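Local coordinates for D-glycerate 3-kinase (Cryptococcus neoformans var. grubii serotype A, PDB 6CKG), which probably phosphorylates D-glycerate with ATP, as expected of a glycerate kinase built on the P-loop kinase fold, at residues Met82-Phe87 against Gly181-Phe186; Trp262-Glu267 against Met279-Val284. One frame throughout, in Å; residues are numbered along the deposited sequence.

The centre of contact 1 is about 3 Å from the centre of the chain, where the turns following two neighbouring parallel strands, 79-83 and 176-180, meet beyond their C-terminal ends. Contact 2 comes later in the sequence, where helix 258-273 meets the start of helix 281-298, and its centre is about 20 Å from that of the chain. The two contact centres are 21 Å apart and the nearest atoms about 9 Å, so they do not touch. Helix 281-298 connects them: it begins in contact 2, and farther along it carries Tyr291, Ser294 and Tyr295, which pack on Trp182 of contact 1. A peripheral helix pair is thereby joined to the loops at the end of the central sheet.

Contact 1: Met82-Phe87 against Gly181-Phe186; sequences MSLDDF and GWMNGF. With EDO (1,2-ethanediol), chain C.
With CG anti to the backbone N (chi1 -177°), Leu84 carries its CD2 to Met183 and Asn184, while Trp182, at chi1 74°, holds its indole so that CB of Met183 lies over one face and the ring edge turns to Asp85. CB of Leu84 sits 3.8 Å from CA of Gly181, an approach suited to a residue without a side chain, and its CD2 presses on CG of Met183 at 3.5 Å, the side chains crossing at about a right angle. The same CD2 is 3.5 Å from OD1 of Asn184, a buried oxygen with no hydrogen-bond partner in the model.

Asp85 joins the polar side through water. Its OD1 accepts from one water at 2.7 Å that accepts from Trp182 N, and from a second weakly bonded to Trp182 NE1. Its OD2 forms a salt bridge with Lys154. A 1,2-ethanediol, probably from the crystallisation liquor, accepts at O2 from Ser83 N and donates to OD2 of Asp86. The contact closes over the C-terminal ends of parallel strands 79-83 and 176-180, where P-loop kinases generally form their active site, with helix 118-129 behind Met82 and Phe87 and helices 225-236 and 281-298 flanking Met183, Trp182 and Phe186.

Contact 2: Trp262-Glu267 against Met279-Val284; sequences WRLQQE and MTDEQV
Met279 lays its methyl CE over one face of the Arg263 guanidinium, 3.5 Å from NH2, while NE2 of Gln266 lies over the opposite face. A bend at chi3 (-74°) turns the flexible thioether's end to that flat surface. Arg263 also grips Glu267, one helical turn on: NH1 reaches OE1 at 2.8 Å in a salt bridge, and NH2 makes a longer bond to the same oxygen, both nearly in the guanidinium plane but out of the carboxylate plane. This double hold should limit rotation of the planar group under the methyl. OE2 of Glu267 faces Met279 N and accepts its hydrogen; the modelled separation is too short for its exact value to be trusted.

Next to this polar group, beta-branched Val284 packs between the helices. Its CB meets CD2 of Leu264 at 3.7 Å, CG1 lies against CG of Arg263, and CG2 packs 3.9 Å from CG of Glu267. CD2 of Leu264 also touches OD1 of Asp281, an oxygen bonded to His268. Thr280 OG1 accepts from Gln283 N, and Gln283 OE1 from Thr280 N, each at 3.1 Å: a capping box that starts helix 281-298 where this helix-loop-helix unit packs it against helix 258-273.

Contact 1: Met82-Phe87 against Gly181-Phe186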
loop_
_atom_site.group_PDB
_atom_site.type_symbol
_atom_site.label_atom_id
_atom_site.label_comp_id
_atom_site.label_asym_id
_atom_site.label_seq_id
_atom_site.Cartn_x
_atom_site.Cartn_y
_atom_site.Cartn_z
ATOM N N MET A 82 -4.973 3.220 8.195
ATOM C CA MET A 82 -3.591 2.756 8.284
ATOM C C MET A 82 -2.924 2.944 6.928
ATOM O O MET A 82 -3.410 2.423 5.914
ATOM C CB MET A 82 -3.517 1.280 8.693
ATOM C CG MET A 82 -3.659 1.049 10.172
ATOM S SD MET A 82 -3.767 -0.691 10.616
ATOM C CE MET A 82 -2.233 -1.336 9.911
ATOM N N SER A 83 -1.818 3.681 6.905
ATOM C CA SER A 83 -1.007 3.849 5.708
ATOM C C SER A 83 0.277 3.044 5.866
ATOM O O SER A 83 0.967 3.171 6.879
ATOM C CB SER A 83 -0.682 5.323 5.475
ATOM O OG SER A 83 -1.865 6.079 5.434
ATOM N N LEU A 84 0.595 2.225 4.863
ATOM C CA LEU A 84 1.748 1.328 4.964
ATOM C C LEU A 84 3.040 2.070 5.315
ATOM O O LEU A 84 3.849 1.578 6.111
ATOM C CB LEU A 84 1.916 0.563 3.655
ATOM C CG LEU A 84 3.046 -0.464 3.621
ATOM C CD1 LEU A 84 2.721 -1.571 4.604
ATOM C CD2 LEU A 84 3.170 -1.018 2.196
ATOM N N ASP A 85 3.251 3.256 4.741
ATOM C CA ASP A 85 4.500 3.980 4.973
ATOM C C ASP A 85 4.663 4.403 6.430
ATOM O O ASP A 85 5.788 4.617 6.883
ATOM C CB ASP A 85 4.570 5.224 4.097
ATOM C CG ASP A 85 4.646 4.908 2.627
ATOM O OD1 ASP A 85 4.428 3.735 2.229
ATOM O OD2 ASP A 85 4.920 5.859 1.870
ATOM N N ASP A 86 3.566 4.564 7.174
ATOM C CA ASP A 86 3.707 4.917 8.582
ATOM C C ASP A 86 4.223 3.755 9.414
ATOM O O ASP A 86 4.532 3.946 10.596
ATOM C CB ASP A 86 2.373 5.403 9.152
ATOM C CG ASP A 86 2.029 6.788 8.690
ATOM O OD1 ASP A 86 2.896 7.677 8.825
ATOM O OD2 ASP A 86 0.907 6.980 8.158
ATOM N N PHE A 87 4.335 2.573 8.814
ATOM C CA PHE A 87 4.767 1.357 9.479
ATOM C C PHE A 87 6.142 0.878 8.995
ATOM O O PHE A 87 6.514 -0.275 9.232
ATOM C CB PHE A 87 3.711 0.271 9.287
ATOM C CG PHE A 87 2.437 0.525 10.056
ATOM C CD1 PHE A 87 1.438 1.341 9.537
ATOM C CD2 PHE A 87 2.240 -0.056 11.296
ATOM C CE1 PHE A 87 0.274 1.576 10.253
ATOM C CE2 PHE A 87 1.070 0.182 12.020
ATOM C CZ PHE A 87 0.095 0.995 11.498
ATOM N N GLY A 181 -1.612 1.327 0.729
ATOM C CA GLY A 181 -0.182 1.206 0.522
ATOM C C GLY A 181 0.186 0.923 -0.913
ATOM O O GLY A 181 -0.574 0.269 -1.628
ATOM N N TRP A 182 1.362 1.404 -1.341
ATOM C CA TRP A 182 1.767 1.240 -2.735
ATOM C C TRP A 182 1.887 -0.234 -3.124
ATOM O O TRP A 182 1.739 -0.579 -4.295
ATOM C CB TRP A 182 3.090 1.976 -2.978
ATOM C CG TRP A 182 4.284 1.274 -2.385
ATOM C CD1 TRP A 182 4.761 1.406 -1.113
ATOM C CD2 TRP A 182 5.144 0.324 -3.041
ATOM N NE1 TRP A 182 5.872 0.606 -0.934
ATOM C CE2 TRP A 182 6.121 -0.071 -2.102
ATOM C CE3 TRP A 182 5.182 -0.222 -4.331
ATOM C CZ2 TRP A 182 7.132 -0.986 -2.409
ATOM C CZ3 TRP A 182 6.184 -1.136 -4.641
ATOM C CH2 TRP A 182 7.146 -1.514 -3.680
ATOM N N MET A 183 2.158 -1.112 -2.163
ATOM C CA MET A 183 2.303 -2.534 -2.430
ATOM C C MET A 183 1.296 -3.373 -1.653
ATOM O O MET A 183 1.506 -4.579 -1.489
ATOM C CB MET A 183 3.738 -3.000 -2.116
ATOM C CG MET A 183 4.219 -2.651 -0.693
ATOM S SD MET A 183 5.742 -3.485 -0.111
ATOM C CE MET A 183 5.055 -5.035 0.472
ATOM N N ASN A 184 0.219 -2.770 -1.144
ATOM C CA ASN A 184 -0.723 -3.551 -0.357
ATOM C C ASN A 184 -1.325 -4.654 -1.222
ATOM O O ASN A 184 -1.725 -4.419 -2.365
ATOM C CB ASN A 184 -1.820 -2.646 0.241
ATOM C CG ASN A 184 -1.414 -2.065 1.581
ATOM O OD1 ASN A 184 -0.219 -1.950 1.876
ATOM N ND2 ASN A 184 -2.398 -1.700 2.407
ATOM N N GLY A 185 -1.360 -5.868 -0.690
ATOM C CA GLY A 185 -1.901 -6.983 -1.441
ATOM C C GLY A 185 -0.937 -7.628 -2.434
ATOM O O GLY A 185 -1.252 -8.699 -2.970
ATOM N N PHE A 186 0.233 -7.043 -2.676
ATOM C CA PHE A 186 1.201 -7.672 -3.581
ATOM C C PHE A 186 1.500 -9.092 -3.118
ATOM O O PHE A 186 1.679 -9.342 -1.922
ATOM C CB PHE A 186 2.496 -6.863 -3.643
ATOM C CG PHE A 186 2.416 -5.660 -4.535
ATOM C CD1 PHE A 186 1.194 -5.185 -4.969
ATOM C CD2 PHE A 186 3.568 -5.013 -4.949
ATOM C CE1 PHE A 186 1.112 -4.065 -5.795
ATOM C CE2 PHE A 186 3.507 -3.897 -5.774
ATOM C CZ PHE A 186 2.276 -3.429 -6.209
HETATM C C1 EDO C . -1.438 6.776 11.177
HETATM O O1 EDO C . -0.251 7.550 10.908
HETATM C C2 EDO C . -1.278 5.387 10.568
HETATM O O2 EDO C . -1.135 5.518 9.147
HETATM O O HOH W 1 2.418 3.438 0.439
HETATM O O HOH W 2 6.179 1.631 1.937
#

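Contact 2: Trp262-Glu267 against Met279-Val284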
loop_
_atom_site.group_PDB
_atom_site.type_symbol
_atom_site.label_atom_id
_atom_site.label_comp_id
_atom_site.label_asym_id
_atom_site.label_seq_id
_atom_site.Cartn_x
_atom_site.Cartn_y
_atom_site.Cartn_z
ATOM N N TRP A 262 3.906 10.430 -13.187
ATOM C CA TRP A 262 3.184 10.957 -12.032
ATOM C C TRP A 262 4.137 11.353 -10.907
ATOM O O TRP A 262 3.992 12.420 -10.301
ATOM C CB TRP A 262 2.182 9.920 -11.532
ATOM C CG TRP A 262 0.998 9.724 -12.419
ATOM C CD1 TRP A 262 0.487 10.610 -13.322
ATOM C CD2 TRP A 262 0.169 8.555 -12.485
ATOM N NE1 TRP A 262 -0.613 10.063 -13.947
ATOM C CE2 TRP A 262 -0.830 8.805 -13.447
ATOM C CE3 TRP A 262 0.171 7.326 -11.817
ATOM C CZ2 TRP A 262 -1.813 7.867 -13.765
ATOM C CZ3 TRP A 262 -0.805 6.396 -12.136
ATOM C CH2 TRP A 262 -1.781 6.671 -13.107
ATOM N N ARG A 263 5.116 10.497 -10.603
ATOM C CA ARG A 263 6.016 10.802 -9.495
ATOM C C ARG A 263 6.881 12.018 -9.799
ATOM O O ARG A 263 7.242 12.764 -8.882
ATOM C CB ARG A 263 6.885 9.589 -9.166
ATOM C CG ARG A 263 7.675 9.731 -7.865
ATOM C CD ARG A 263 6.758 10.019 -6.681
ATOM N NE ARG A 263 7.496 10.210 -5.435
ATOM C CZ ARG A 263 8.070 11.354 -5.075
ATOM N NH1 ARG A 263 7.996 12.412 -5.873
ATOM N NH2 ARG A 263 8.722 11.445 -3.921
ATOM N N LEU A 264 7.220 12.238 -11.073
ATOM C CA LEU A 264 7.900 13.472 -11.458
ATOM C C LEU A 264 6.992 14.684 -11.268
ATOM O O LEU A 264 7.417 15.708 -10.722
ATOM C CB LEU A 264 8.382 13.387 -12.907
ATOM C CG LEU A 264 9.820 12.911 -13.094
ATOM C CD1 LEU A 264 10.193 12.890 -14.568
ATOM C CD2 LEU A 264 10.771 13.804 -12.315
ATOM N N GLN A 265 5.744 14.595 -11.737
ATOM C CA GLN A 265 4.783 15.674 -11.502
ATOM C C GLN A 265 4.673 15.992 -10.021
ATOM O O GLN A 265 4.678 17.164 -9.619
ATOM C CB GLN A 265 3.398 15.299 -12.031
ATOM C CG GLN A 265 3.281 15.044 -13.521
ATOM C CD GLN A 265 1.835 14.796 -13.915
ATOM O OE1 GLN A 265 0.920 15.169 -13.180
ATOM N NE2 GLN A 265 1.622 14.164 -15.067
ATOM N N GLN A 266 4.541 14.947 -9.196
ATOM C CA GLN A 266 4.413 15.139 -7.755
ATOM C C GLN A 266 5.607 15.902 -7.193
ATOM O O GLN A 266 5.440 16.845 -6.412
ATOM C CB GLN A 266 4.267 13.789 -7.048
ATOM C CG GLN A 266 4.321 13.907 -5.517
ATOM C CD GLN A 266 4.254 12.568 -4.792
ATOM O OE1 GLN A 266 3.684 11.595 -5.297
ATOM N NE2 GLN A 266 4.836 12.517 -3.593
ATOM N N GLU A 267 6.824 15.509 -7.581
ATOM C CA GLU A 267 7.998 16.180 -7.033
ATOM C C GLU A 267 8.075 17.624 -7.518
ATOM O O GLU A 267 8.439 18.525 -6.749
ATOM C CB GLU A 267 9.268 15.407 -7.390
ATOM C CG GLU A 267 10.512 15.798 -6.564
ATOM C CD GLU A 267 10.500 15.234 -5.134
ATOM O OE1 GLU A 267 9.536 14.528 -4.764
ATOM O OE2 GLU A 267 11.461 15.497 -4.375
ATOM N N MET A 279 13.772 16.131 -4.816
ATOM C CA MET A 279 14.669 15.377 -5.677
ATOM C C MET A 279 14.785 16.030 -7.048
ATOM O O MET A 279 13.854 16.675 -7.542
ATOM C CB MET A 279 14.178 13.939 -5.841
ATOM C CG MET A 279 14.232 13.106 -4.581
ATOM S SD MET A 279 13.749 11.401 -4.899
ATOM C CE MET A 279 11.973 11.543 -5.102
ATOM N N THR A 280 15.950 15.855 -7.664
ATOM C CA THR A 280 16.110 16.190 -9.067
ATOM C C THR A 280 15.350 15.179 -9.927
ATOM O O THR A 280 14.948 14.104 -9.466
ATOM C CB THR A 280 17.587 16.201 -9.441
ATOM O OG1 THR A 280 18.081 14.858 -9.434
ATOM C CG2 THR A 280 18.376 17.027 -8.433
ATOM N N ASP A 281 15.147 15.527 -11.196
ATOM C CA ASP A 281 14.476 14.591 -12.090
ATOM C C ASP A 281 15.216 13.258 -12.136
ATOM O O ASP A 281 14.595 12.192 -12.054
ATOM C CB ASP A 281 14.344 15.192 -13.487
ATOM C CG ASP A 281 13.308 16.287 -13.550
ATOM O OD1 ASP A 281 12.701 16.587 -12.499
ATOM O OD2 ASP A 281 13.093 16.852 -14.645
ATOM N N GLU A 282 16.545 13.294 -12.226
ATOM C CA GLU A 282 17.297 12.045 -12.272
ATOM C C GLU A 282 17.126 11.260 -10.980
ATOM O O GLU A 282 16.958 10.036 -11.006
ATOM C CB GLU A 282 18.776 12.319 -12.559
ATOM N N GLN A 283 17.116 11.949 -9.836
ATOM C CA GLN A 283 16.924 11.241 -8.570
ATOM C C GLN A 283 15.529 10.624 -8.466
ATOM O O GLN A 283 15.368 9.535 -7.902
ATOM C CB GLN A 283 17.202 12.182 -7.401
ATOM C CG GLN A 283 18.678 12.476 -7.268
ATOM C CD GLN A 283 18.976 13.543 -6.250
ATOM O OE1 GLN A 283 18.168 14.442 -6.016
ATOM N NE2 GLN A 283 20.145 13.454 -5.636
ATOM N N VAL A 284 14.509 11.292 -9.008
ATOM C CA VAL A 284 13.183 10.679 -9.039
ATOM C C VAL A 284 13.218 9.387 -9.856
ATOM O O VAL A 284 12.616 8.374 -9.475
ATOM C CB VAL A 284 12.141 11.674 -9.587
ATOM C CG1 VAL A 284 10.806 10.976 -9.813
ATOM C CG2 VAL A 284 11.972 12.862 -8.630
#